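Local coordinates for putative endonuclease/exonuclease/phosphatase family protein (Bacteroides vulgatus ATCC 8482, PDB 3G6S) that probably acts as a metal-dependent phosphodiesterase of the endonuclease/exonuclease/phosphatase family, perhaps cleaving nucleic acids such as RNA, at residues W6-I11 with V168-F173; E221-I226 with S249-Q254. All coordinates share one frame; numbering follows the deposited sequence.

From the N terminus, the chain first lays down strand 2-10, the source of residues 6-11. It then runs through 156 residues of helices and strands before 168-173, on strand 167-172, faces that strand and closes contact 1. Contact 2 opens only afterwards, when strand 224-228 begins within 221-226, and closes after 22 residues at 249-254, the loop entering strand 254-260. The two contacts therefore follow in series, neither enclosing nor crossing the other, yet both join the two sheets of the sandwich. Their centres are about 8 Å apart, and they meet where Ser249 OG lies 2.8 Å from Asn10 O, a probable hydrogen bond.

Contact 1. Residues W6-I11 with V168-F173; sequences WATFNI and VVTGDF
Apolar packing fills one end of this contact, where the Trp6 indole lies over Val168. Val168 CB sits over the six-membered ring, 3.8 Å from its centroid and nearly along the ring normal, a CH-pi contact. Its two methyls spread over the indole, CG1 toward the pyrrole side and CG2 toward the outer rim. Thr170 CG2 comes obliquely to within 3.5 Å of Trp6 CD1, while Thr8 CB and Thr170 CB approach to 3.5 Å midway along the strands.

Among the polar links are a water and a direct bond. The water lies in the indole plane and accepts from Trp6 NE1 at 3.0 Å while donating to Thr170 OG1, which also bonds Asn136. A leucine in place of Trp6 would probably leave this water without its N-H donor and strip Val168 of the ring lying over it. At the other end, Asn10 ND2 donates to Asp172 OD2 (3.0 Å), within its own amide plane, on the anti side of the carboxylate and tilted out of that plane. Both side chains reach out with CG anti to the backbone N (chi1 -174° and -171°); Asn10 OD1 accepts from Arg12 N and Asp172 OD1 from Asn174 N.

Strands 2-10 and 167-172, 20° from parallel, belong to opposite sheets of the DNase I-like sandwich, whose strand ends carry the active site in relatives.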
loop_
_atom_site.group_PDB
_atom_site.type_symbol
_atom_site.label_atom_id
_atom_site.label_comp_id
_atom_site.label_asym_id
_atom_site.label_seq_id
_atom_site.Cartn_x
_atom_site.Cartn_y
_atom_site.Cartn_z
ATOM N N TRP A 6 2.458 -8.210 -6.566
ATOM C CA TRP A 6 2.048 -7.272 -5.539
ATOM C C TRP A 6 1.860 -5.866 -6.103
ATOM O O TRP A 6 2.420 -5.530 -7.149
ATOM C CB TRP A 6 3.130 -7.252 -4.466
ATOM C CG TRP A 6 2.628 -7.163 -3.058
ATOM C CD1 TRP A 6 2.130 -6.059 -2.420
ATOM C CD2 TRP A 6 2.640 -8.213 -2.092
ATOM N NE1 TRP A 6 1.831 -6.361 -1.112
ATOM C CE2 TRP A 6 2.119 -7.685 -0.888
ATOM C CE3 TRP A 6 3.017 -9.562 -2.131
ATOM C CZ2 TRP A 6 1.995 -8.451 0.276
ATOM C CZ3 TRP A 6 2.895 -10.323 -0.978
ATOM C CH2 TRP A 6 2.373 -9.766 0.207
ATOM N N ALA A 7 1.080 -5.042 -5.408
ATOM C CA ALA A 7 0.863 -3.668 -5.853
ATOM C C ALA A 7 0.385 -2.734 -4.747
ATOM O O ALA A 7 -0.433 -3.110 -3.908
ATOM C CB ALA A 7 -0.130 -3.644 -7.012
ATOM N N THR A 8 0.916 -1.515 -4.747
ATOM C CA THR A 8 0.511 -0.496 -3.788
ATOM C C THR A 8 -0.114 0.617 -4.621
ATOM O O THR A 8 0.449 1.023 -5.642
ATOM C CB THR A 8 1.708 0.071 -2.979
ATOM O OG1 THR A 8 1.234 1.082 -2.077
ATOM C CG2 THR A 8 2.761 0.684 -3.906
ATOM N N PHE A 9 -1.271 1.114 -4.192
ATOM C CA PHE A 9 -1.949 2.143 -4.959
ATOM C C PHE A 9 -2.874 3.061 -4.158
ATOM O O PHE A 9 -3.780 2.606 -3.455
ATOM C CB PHE A 9 -2.730 1.455 -6.080
ATOM C CG PHE A 9 -3.423 2.398 -7.007
ATOM C CD1 PHE A 9 -2.787 3.555 -7.442
ATOM C CD2 PHE A 9 -4.700 2.112 -7.477
ATOM C CE1 PHE A 9 -3.413 4.423 -8.334
ATOM C CE2 PHE A 9 -5.341 2.970 -8.372
ATOM C CZ PHE A 9 -4.699 4.129 -8.806
ATOM N N ASN A 10 -2.624 4.362 -4.261
ATOM C CA ASN A 10 -3.438 5.377 -3.589
ATOM C C ASN A 10 -4.518 5.713 -4.621
ATOM O O ASN A 10 -4.211 6.184 -5.714
ATOM C CB ASN A 10 -2.594 6.629 -3.290
ATOM C CG ASN A 10 -3.355 7.675 -2.464
ATOM O OD1 ASN A 10 -4.561 7.876 -2.639
ATOM N ND2 ASN A 10 -2.640 8.361 -1.584
ATOM N N ILE A 11 -5.778 5.481 -4.281
ATOM C CA ILE A 11 -6.843 5.738 -5.230
ATOM C C ILE A 11 -7.487 7.119 -5.157
ATOM O O ILE A 11 -8.377 7.420 -5.947
ATOM C CB ILE A 11 -7.943 4.681 -5.094
ATOM C CG1 ILE A 11 -8.595 4.771 -3.723
ATOM C CG2 ILE A 11 -7.345 3.292 -5.269
ATOM C CD1 ILE A 11 -9.785 3.872 -3.581
ATOM N N VAL A 168 5.898 -8.135 3.229
ATOM C CA VAL A 168 5.951 -7.058 2.264
ATOM C C VAL A 168 5.124 -5.898 2.779
ATOM O O VAL A 168 3.966 -6.061 3.183
ATOM C CB VAL A 168 5.417 -7.509 0.899
ATOM C CG1 VAL A 168 5.555 -6.382 -0.106
ATOM C CG2 VAL A 168 6.182 -8.746 0.443
ATOM N N VAL A 169 5.747 -4.730 2.782
ATOM C CA VAL A 169 5.110 -3.514 3.233
ATOM C C VAL A 169 4.893 -2.591 2.052
ATOM O O VAL A 169 5.816 -2.316 1.285
ATOM C CB VAL A 169 5.983 -2.766 4.252
ATOM C CG1 VAL A 169 5.329 -1.430 4.607
ATOM C CG2 VAL A 169 6.194 -3.637 5.485
ATOM N N THR A 170 3.665 -2.119 1.918
ATOM C CA THR A 170 3.303 -1.201 0.857
ATOM C C THR A 170 2.611 -0.001 1.471
ATOM O O THR A 170 2.173 -0.041 2.628
ATOM C CB THR A 170 2.320 -1.843 -0.156
ATOM O OG1 THR A 170 1.142 -2.295 0.527
ATOM C CG2 THR A 170 2.974 -2.995 -0.876
ATOM N N GLY A 171 2.508 1.063 0.685
ATOM C CA GLY A 171 1.825 2.244 1.161
ATOM C C GLY A 171 2.330 3.552 0.611
ATOM O O GLY A 171 3.270 3.601 -0.183
ATOM N N ASP A 172 1.668 4.618 1.040
ATOM C CA ASP A 172 2.023 5.963 0.651
ATOM C C ASP A 172 2.745 6.527 1.859
ATOM O O ASP A 172 2.179 6.620 2.948
ATOM C CB ASP A 172 0.774 6.790 0.386
ATOM C CG ASP A 172 1.091 8.127 -0.233
ATOM O OD1 ASP A 172 2.063 8.780 0.216
ATOM O OD2 ASP A 172 0.362 8.525 -1.165
ATOM N N PHE A 173 3.994 6.910 1.669
ATOM C CA PHE A 173 4.754 7.447 2.770
ATOM C C PHE A 173 4.881 8.968 2.783
ATOM O O PHE A 173 5.439 9.539 3.723
ATOM C CB PHE A 173 6.130 6.790 2.784
ATOM C CG PHE A 173 6.072 5.299 2.894
ATOM C CD1 PHE A 173 5.690 4.521 1.797
ATOM C CD2 PHE A 173 6.335 4.671 4.115
ATOM C CE1 PHE A 173 5.566 3.137 1.911
ATOM C CE2 PHE A 173 6.215 3.286 4.247
ATOM C CZ PHE A 173 5.825 2.511 3.139
HETATM O O HOH W 1 1.180 -4.762 1.297
#

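Contact 2. Residues E221-I226 with S249-Q254; sequences EKIDFI and SDHNPQ
The Ser-Asp-His sequence at 249-251 matches the C-terminal motif of the DNase I-like fold, whose histidine is catalytic in relatives; here its loop packs against the start of strand 224-228. Asp224 OD1 meets the His251 ring in its plane, at the edge, 2.9 Å from CD2, with carboxylate and ring planes 75° apart. The same oxygen is hydrogen-bonded to Thr208 OG1. Ile223 CD1 reaches the ring edge near NE2.

Within the loop, His251 ND1 donates to Asp250 OD1 at 2.6 Å, from above the carboxylate plane. Ser249 OG accepts from His251 N in an ST turn, and also bonds Asn10 O on strand 2-10. The ring is thus tied through ND1 while the serine fixes its backbone. This His-carboxylate pair beside Asp224 is consistent with the family's active site, lying where the ends of strands from both sheets converge.

Farther along, the extended side chain of Gln254 crosses that of Lys222 at about a right angle. Lys222 NZ donates to Asp224 O at 2.8 Å, in the carbonyl plane, and more weakly to Gln254 OE1 at 3.4 Å. The ammonium thereby lies close to two acceptor oxygens, Asp224 O and Gln254 OE1, themselves 3.3 Å apart, and probably offsets their mutual repulsion. A water accepts from Ile226 N at 2.8 Å and, weakly, from Lys222 NZ and Gln254 NE2. Ile226 crosses the glutamine at a slant: CG1 and CD1 rest against its amide, and CD1 also approaches the backbone at Gln254 O (3.2 Å).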
loop_
_atom_site.group_PDB
_atom_site.type_symbol
_atom_site.label_atom_id
_atom_site.label_comp_id
_atom_site.label_asym_id
_atom_site.label_seq_id
_atom_site.Cartn_x
_atom_site.Cartn_y
_atom_site.Cartn_z
ATOM N N GLU A 221 7.475 13.446 -8.078
ATOM C CA GLU A 221 8.260 12.669 -7.143
ATOM C C GLU A 221 7.636 11.312 -6.876
ATOM O O GLU A 221 6.452 11.080 -7.150
ATOM C CB GLU A 221 8.381 13.402 -5.816
ATOM C CG GLU A 221 8.729 14.866 -5.932
ATOM C CD GLU A 221 8.844 15.514 -4.573
ATOM O OE1 GLU A 221 7.987 15.215 -3.701
ATOM O OE2 GLU A 221 9.776 16.329 -4.379
ATOM N N LYS A 222 8.453 10.418 -6.329
ATOM C CA LYS A 222 8.016 9.075 -5.977
ATOM C C LYS A 222 7.821 9.061 -4.466
ATOM O O LYS A 222 8.783 9.202 -3.720
ATOM C CB LYS A 222 9.083 8.051 -6.380
ATOM C CG LYS A 222 8.796 6.641 -5.904
ATOM C CD LYS A 222 9.691 5.642 -6.615
ATOM C CE LYS A 222 9.163 4.212 -6.475
ATOM N NZ LYS A 222 9.174 3.734 -5.063
ATOM N N ILE A 223 6.581 8.909 -4.018
ATOM C CA ILE A 223 6.298 8.889 -2.591
ATOM C C ILE A 223 5.630 7.601 -2.169
ATOM O O ILE A 223 5.267 7.438 -1.004
ATOM C CB ILE A 223 5.399 10.058 -2.171
ATOM C CG1 ILE A 223 4.063 9.982 -2.906
ATOM C CG2 ILE A 223 6.105 11.373 -2.483
ATOM C CD1 ILE A 223 3.129 11.126 -2.593
ATOM N N ASP A 224 5.459 6.688 -3.117
ATOM C CA ASP A 224 4.836 5.402 -2.821
ATOM C C ASP A 224 5.889 4.318 -2.946
ATOM O O ASP A 224 6.656 4.311 -3.896
ATOM C CB ASP A 224 3.660 5.163 -3.775
ATOM C CG ASP A 224 2.542 6.201 -3.588
ATOM O OD1 ASP A 224 2.473 7.171 -4.377
ATOM O OD2 ASP A 224 1.743 6.057 -2.632
ATOM N N PHE A 225 5.940 3.401 -1.988
ATOM C CA PHE A 225 6.960 2.357 -2.038
ATOM C C PHE A 225 6.487 0.956 -1.693
ATOM O O PHE A 225 5.445 0.756 -1.061
ATOM C CB PHE A 225 8.114 2.688 -1.079
ATOM C CG PHE A 225 8.722 4.039 -1.290
ATOM C CD1 PHE A 225 9.915 4.179 -1.999
ATOM C CD2 PHE A 225 8.104 5.177 -0.765
ATOM C CE1 PHE A 225 10.493 5.438 -2.186
ATOM C CE2 PHE A 225 8.663 6.441 -0.940
ATOM C CZ PHE A 225 9.862 6.577 -1.651
ATOM N N ILE A 226 7.290 -0.008 -2.123
ATOM C CA ILE A 226 7.065 -1.406 -1.828
ATOM C C ILE A 226 8.354 -1.898 -1.163
ATOM O O ILE A 226 9.424 -1.910 -1.784
ATOM C CB ILE A 226 6.802 -2.242 -3.096
ATOM C CG1 ILE A 226 5.502 -1.784 -3.752
ATOM C CG2 ILE A 226 6.710 -3.729 -2.733
ATOM C CD1 ILE A 226 5.113 -2.575 -5.004
ATOM N N SER A 249 -6.104 7.884 -11.062
ATOM C CA SER A 249 -5.995 8.542 -9.774
ATOM C C SER A 249 -4.956 9.639 -9.881
ATOM O O SER A 249 -4.340 9.784 -10.925
ATOM C CB SER A 249 -5.581 7.488 -8.735
ATOM O OG SER A 249 -4.783 8.033 -7.711
ATOM N N ASP A 250 -4.774 10.427 -8.826
ATOM C CA ASP A 250 -3.750 11.461 -8.872
ATOM C C ASP A 250 -2.394 10.787 -8.646
ATOM O O ASP A 250 -1.344 11.401 -8.823
ATOM C CB ASP A 250 -3.989 12.552 -7.818
ATOM C CG ASP A 250 -4.293 11.993 -6.452
ATOM O OD1 ASP A 250 -3.907 10.835 -6.179
ATOM O OD2 ASP A 250 -4.915 12.716 -5.641
ATOM N N HIS A 251 -2.433 9.516 -8.253
ATOM C CA HIS A 251 -1.227 8.730 -8.032
ATOM C C HIS A 251 -1.067 7.654 -9.105
ATOM O O HIS A 251 -2.018 7.310 -9.812
ATOM C CB HIS A 251 -1.268 8.018 -6.681
ATOM C CG HIS A 251 -0.921 8.884 -5.514
ATOM N ND1 HIS A 251 -1.804 9.788 -4.965
ATOM C CD2 HIS A 251 0.198 8.942 -4.755
ATOM C CE1 HIS A 251 -1.246 10.362 -3.914
ATOM N NE2 HIS A 251 -0.031 9.866 -3.764
ATOM N N ASN A 252 0.151 7.132 -9.217
ATOM C CA ASN A 252 0.448 6.053 -10.144
ATOM C C ASN A 252 0.709 4.802 -9.300
ATOM O O ASN A 252 1.446 4.842 -8.327
ATOM C CB ASN A 252 1.691 6.359 -10.983
ATOM C CG ASN A 252 1.370 7.151 -12.249
ATOM O OD1 ASN A 252 0.213 7.209 -12.692
ATOM N ND2 ASN A 252 2.398 7.746 -12.849
ATOM N N PRO A 253 0.090 3.673 -9.650
ATOM C CA PRO A 253 0.300 2.436 -8.889
ATOM C C PRO A 253 1.696 1.878 -9.152
ATOM O O PRO A 253 2.293 2.146 -10.201
ATOM C CB PRO A 253 -0.784 1.516 -9.436
ATOM C CG PRO A 253 -0.820 1.929 -10.890
ATOM C CD PRO A 253 -0.791 3.438 -10.805
ATOM N N GLN A 254 2.221 1.112 -8.201
ATOM C CA GLN A 254 3.535 0.502 -8.371
ATOM C C GLN A 254 3.396 -1.016 -8.304
ATOM O O GLN A 254 3.099 -1.565 -7.240
ATOM C CB GLN A 254 4.502 0.955 -7.277
ATOM C CG GLN A 254 5.958 0.675 -7.637
ATOM C CD GLN A 254 6.900 0.609 -6.436
ATOM O OE1 GLN A 254 6.794 1.390 -5.488
ATOM N NE2 GLN A 254 7.841 -0.324 -6.487
HETATM O O HOH W 2 9.505 0.569 -3.689
#